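Local structure of crystal protein (Bacillus thuringiensis serovar dakota, 2ZTB) at residues Asp2-Tyr7 with Lys63-Val68. The protein is parasporin-2, a beta-rich toxin in its proteolytically activated form that recognizes cancer cells and probably acts by forming pores in their membranes. Residues are numbered along the deposited sequence; the frame is centred on the assembly and turned at random.
Sequences DVIREY and KNVGTV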
ATOM      1  N   ASP A   2      -2.633  -8.652   6.419  1.00 83.59           N
ATOM      2  CA  ASP A   2      -2.850  -8.569   7.903  1.00 83.47           C
ATOM      3  C   ASP A   2      -4.336  -8.702   8.310  1.00 82.69           C
ATOM      4  O   ASP A   2      -5.232  -8.325   7.542  1.00 82.63           O
ATOM      5  CB  ASP A   2      -2.232  -7.270   8.464  1.00 83.62           C
ATOM      6  CG  ASP A   2      -1.793  -7.397   9.936  1.00 85.00           C
ATOM      7  OD1 ASP A   2      -1.362  -8.503  10.379  1.00 84.99           O
ATOM      8  OD2 ASP A   2      -1.872  -6.367  10.649  1.00 86.14           O
ATOM      9  N   VAL A   3      -4.572  -9.244   9.514  1.00 81.77           N
ATOM     10  CA  VAL A   3      -5.927  -9.367  10.087  1.00 80.65           C
ATOM     11  C   VAL A   3      -6.259  -8.177  11.007  1.00 79.33           C
ATOM     12  O   VAL A   3      -5.890  -8.139  12.190  1.00 79.67           O
ATOM     13  CB  VAL A   3      -6.145 -10.713  10.873  1.00 81.06           C
ATOM     14  CG1 VAL A   3      -7.647 -11.124  10.832  1.00 80.57           C
ATOM     15  CG2 VAL A   3      -5.237 -11.837  10.314  1.00 81.58           C
ATOM     16  N   ILE A   4      -6.962  -7.205  10.450  1.00 77.33           N
ATOM     17  CA  ILE A   4      -7.265  -5.964  11.156  1.00 74.98           C
ATOM     18  C   ILE A   4      -8.719  -5.980  11.652  1.00 73.51           C
ATOM     19  O   ILE A   4      -9.616  -6.455  10.959  1.00 72.98           O
ATOM     20  CB  ILE A   4      -6.932  -4.736  10.250  1.00 74.83           C
ATOM     21  CG1 ILE A   4      -5.405  -4.604  10.089  1.00 74.05           C
ATOM     22  CG2 ILE A   4      -7.548  -3.435  10.786  1.00 74.01           C
ATOM     23  CD1 ILE A   4      -4.967  -4.014   8.755  1.00 72.03           C
ATOM     24  N   ARG A   5      -8.927  -5.483  12.866  1.00 71.73           N
ATOM     25  CA  ARG A   5     -10.252  -5.409  13.460  1.00 70.54           C
ATOM     26  C   ARG A   5     -10.301  -4.238  14.423  1.00 69.60           C
ATOM     27  O   ARG A   5      -9.700  -4.274  15.488  1.00 69.23           O
ATOM     28  CB  ARG A   5     -10.601  -6.721  14.176  1.00 70.52           C
ATOM     29  CG  ARG A   5     -11.980  -6.756  14.830  1.00 70.04           C
ATOM     30  CD  ARG A   5     -12.420  -8.200  14.984  1.00 69.66           C
ATOM     31  NE  ARG A   5     -13.675  -8.350  15.712  1.00 70.04           N
ATOM     32  CZ  ARG A   5     -14.887  -8.367  15.158  1.00 69.66           C
ATOM     33  NH1 ARG A   5     -15.043  -8.231  13.846  1.00 67.67           N
ATOM     34  NH2 ARG A   5     -15.956  -8.524  15.932  1.00 68.38           N
ATOM     35  N   GLU A   6     -11.011  -3.188  14.037  1.00 68.53           N
ATOM     36  CA  GLU A   6     -11.105  -2.016  14.895  1.00 67.45           C
ATOM     37  C   GLU A   6     -12.506  -1.427  14.882  1.00 66.01           C
ATOM     38  O   GLU A   6     -13.342  -1.826  14.074  1.00 65.70           O
ATOM     39  CB  GLU A   6     -10.025  -0.970  14.537  1.00 67.84           C
ATOM     40  CG  GLU A   6      -9.884  -0.630  13.068  1.00 68.11           C
ATOM     41  CD  GLU A   6      -8.761   0.377  12.802  1.00 68.19           C
ATOM     42  OE1 GLU A   6      -9.075   1.569  12.577  1.00 67.45           O
ATOM     43  OE2 GLU A   6      -7.574  -0.026  12.821  1.00 66.99           O
ATOM     44  N   TYR A   7     -12.750  -0.496  15.799  1.00 64.42           N
ATOM     45  CA  TYR A   7     -14.014   0.180  15.901  1.00 62.99           C
ATOM     46  C   TYR A   7     -14.352   0.942  14.626  1.00 62.23           C
ATOM     47  O   TYR A   7     -13.468   1.491  13.942  1.00 62.33           O
ATOM     48  CB  TYR A   7     -14.024   1.135  17.094  1.00 63.30           C
ATOM     49  CG  TYR A   7     -14.098   0.467  18.456  1.00 64.07           C
ATOM     50  CD1 TYR A   7     -14.759  -0.755  18.637  1.00 64.28           C
ATOM     51  CD2 TYR A   7     -13.528   1.074  19.572  1.00 64.51           C
ATOM     52  CE1 TYR A   7     -14.831  -1.363  19.898  1.00 64.56           C
ATOM     53  CE2 TYR A   7     -13.597   0.481  20.835  1.00 66.29           C
ATOM     54  CZ  TYR A   7     -14.250  -0.737  20.997  1.00 65.45           C
ATOM     55  OH  TYR A   7     -14.300  -1.319  22.261  1.00 65.19           O
ATOM     56  N   LYS A  63     -14.988  -2.491  11.963  1.00 58.79           N
ATOM     57  CA  LYS A  63     -14.541  -2.649  10.588  1.00 58.69           C
ATOM     58  C   LYS A  63     -13.337  -3.607  10.595  1.00 59.40           C
ATOM     59  O   LYS A  63     -12.555  -3.646  11.556  1.00 58.83           O
ATOM     60  CB  LYS A  63     -14.180  -1.290   9.975  1.00 58.82           C
ATOM     61  CG  LYS A  63     -13.239  -0.413  10.806  1.00 58.49           C
ATOM     62  CD  LYS A  63     -12.778   0.782   9.969  1.00 58.00           C
ATOM     63  CE  LYS A  63     -11.674   1.568  10.633  1.00 57.31           C
ATOM     64  NZ  LYS A  63     -12.058   2.391  11.815  1.00 57.73           N
ATOM     65  N   ASN A  64     -13.227  -4.400   9.531  1.00 59.86           N
ATOM     66  CA  ASN A  64     -12.265  -5.488   9.438  1.00 59.86           C
ATOM     67  C   ASN A  64     -11.634  -5.478   8.058  1.00 60.25           C
ATOM     68  O   ASN A  64     -12.304  -5.186   7.075  1.00 59.77           O
ATOM     69  CB  ASN A  64     -12.944  -6.855   9.613  1.00 59.89           C
ATOM     70  CG  ASN A  64     -13.811  -6.947  10.863  1.00 59.80           C
ATOM     71  OD1 ASN A  64     -14.981  -6.540  10.866  1.00 62.40           O
ATOM     72  ND2 ASN A  64     -13.253  -7.505  11.915  1.00 56.43           N
ATOM     73  N   VAL A  65     -10.354  -5.837   7.995  1.00 60.55           N
ATOM     74  CA  VAL A  65      -9.684  -6.130   6.734  1.00 60.43           C
ATOM     75  C   VAL A  65      -9.527  -7.644   6.686  1.00 60.33           C
ATOM     76  O   VAL A  65      -9.108  -8.264   7.661  1.00 60.24           O
ATOM     77  CB  VAL A  65      -8.304  -5.407   6.624  1.00 60.71           C
ATOM     78  CG1 VAL A  65      -7.639  -5.671   5.274  1.00 60.64           C
ATOM     79  CG2 VAL A  65      -8.458  -3.898   6.856  1.00 59.74           C
ATOM     80  N   GLY A  66      -9.912  -8.248   5.571  1.00 60.48           N
ATOM     81  CA  GLY A  66      -9.765  -9.689   5.410  1.00 60.69           C
ATOM     82  C   GLY A  66      -8.381 -10.017   4.872  1.00 61.23           C
ATOM     83  O   GLY A  66      -7.458  -9.193   4.920  1.00 61.59           O
ATOM     84  N   THR A  67      -8.243 -11.225   4.344  1.00 61.26           N
ATOM     85  CA  THR A  67      -6.979 -11.715   3.835  1.00 60.86           C
ATOM     86  C   THR A  67      -6.659 -10.994   2.536  1.00 60.78           C
ATOM     87  O   THR A  67      -7.510 -10.894   1.643  1.00 60.74           O
ATOM     88  CB  THR A  67      -7.040 -13.237   3.613  1.00 60.90           C
ATOM     89  OG1 THR A  67      -7.610 -13.853   4.776  1.00 61.55           O
ATOM     90  CG2 THR A  67      -5.657 -13.822   3.361  1.00 60.76           C
ATOM     91  N   VAL A  68      -5.428 -10.483   2.470  1.00 60.49           N
ATOM     92  CA  VAL A  68      -4.877  -9.811   1.306  1.00 59.95           C
ATOM     93  C   VAL A  68      -4.590 -10.829   0.206  1.00 59.79           C
ATOM     94  O   VAL A  68      -3.892 -11.812   0.446  1.00 60.11           O
ATOM     95  CB  VAL A  68      -3.562  -9.056   1.679  1.00 60.09           C
ATOM     96  CG1 VAL A  68      -2.959  -8.341   0.454  1.00 59.67           C
ATOM     97  CG2 VAL A  68      -3.813  -8.054   2.811  1.00 59.85           C
TER
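Near the start of the modelled chain, the short strand ending at Tyr7 pairs antiparallel with the beginning of the long strand 61-90, adding to the main sheet of this elongated toxin. Glu6 and Lys63 form a hydrogen-bonded pair, with Glu6 N to Lys63 O at 3.0 Å and Lys63 N to Glu6 O at 2.8 Å. Two residues along, past the non-hydrogen-bonded pair Arg5-Asn64, Val65 N donates to Ile4 O.

On the face carrying Ile4, Glu6, Lys63 and Val65, the lysine runs over its partner strand. A bend at the far end of its chain delivers NZ to Tyr7 O at 2.7 Å and into a salt bridge with Glu6 OE1 at 3.2 Å, whose hydrogen bond is weak. A long, flexible amine can serve both acceptors and still reach Glu12. Two oxygens suit Glu6: OE2 is hydrogen-bonded to Ser124 OG and OE1 to Thr123 N. Val65 CG2 packs against Ile4 CB at 3.8 Å, branched side chains suited to a buried strand face.

On the opposite face, Arg5 lies side by side with Asn64; its extended chain (CG anti to the backbone N, chi1 -180°) carries the planar cation to a salt bridge with Asp192 and a cation-pi contact with Tyr62.

Buried Lys63 thus has its charge met by two carboxylates and a carbonyl, which would probably keep it protonated; its bond to Tyr7 O ties the short strand's end to strand 61-90.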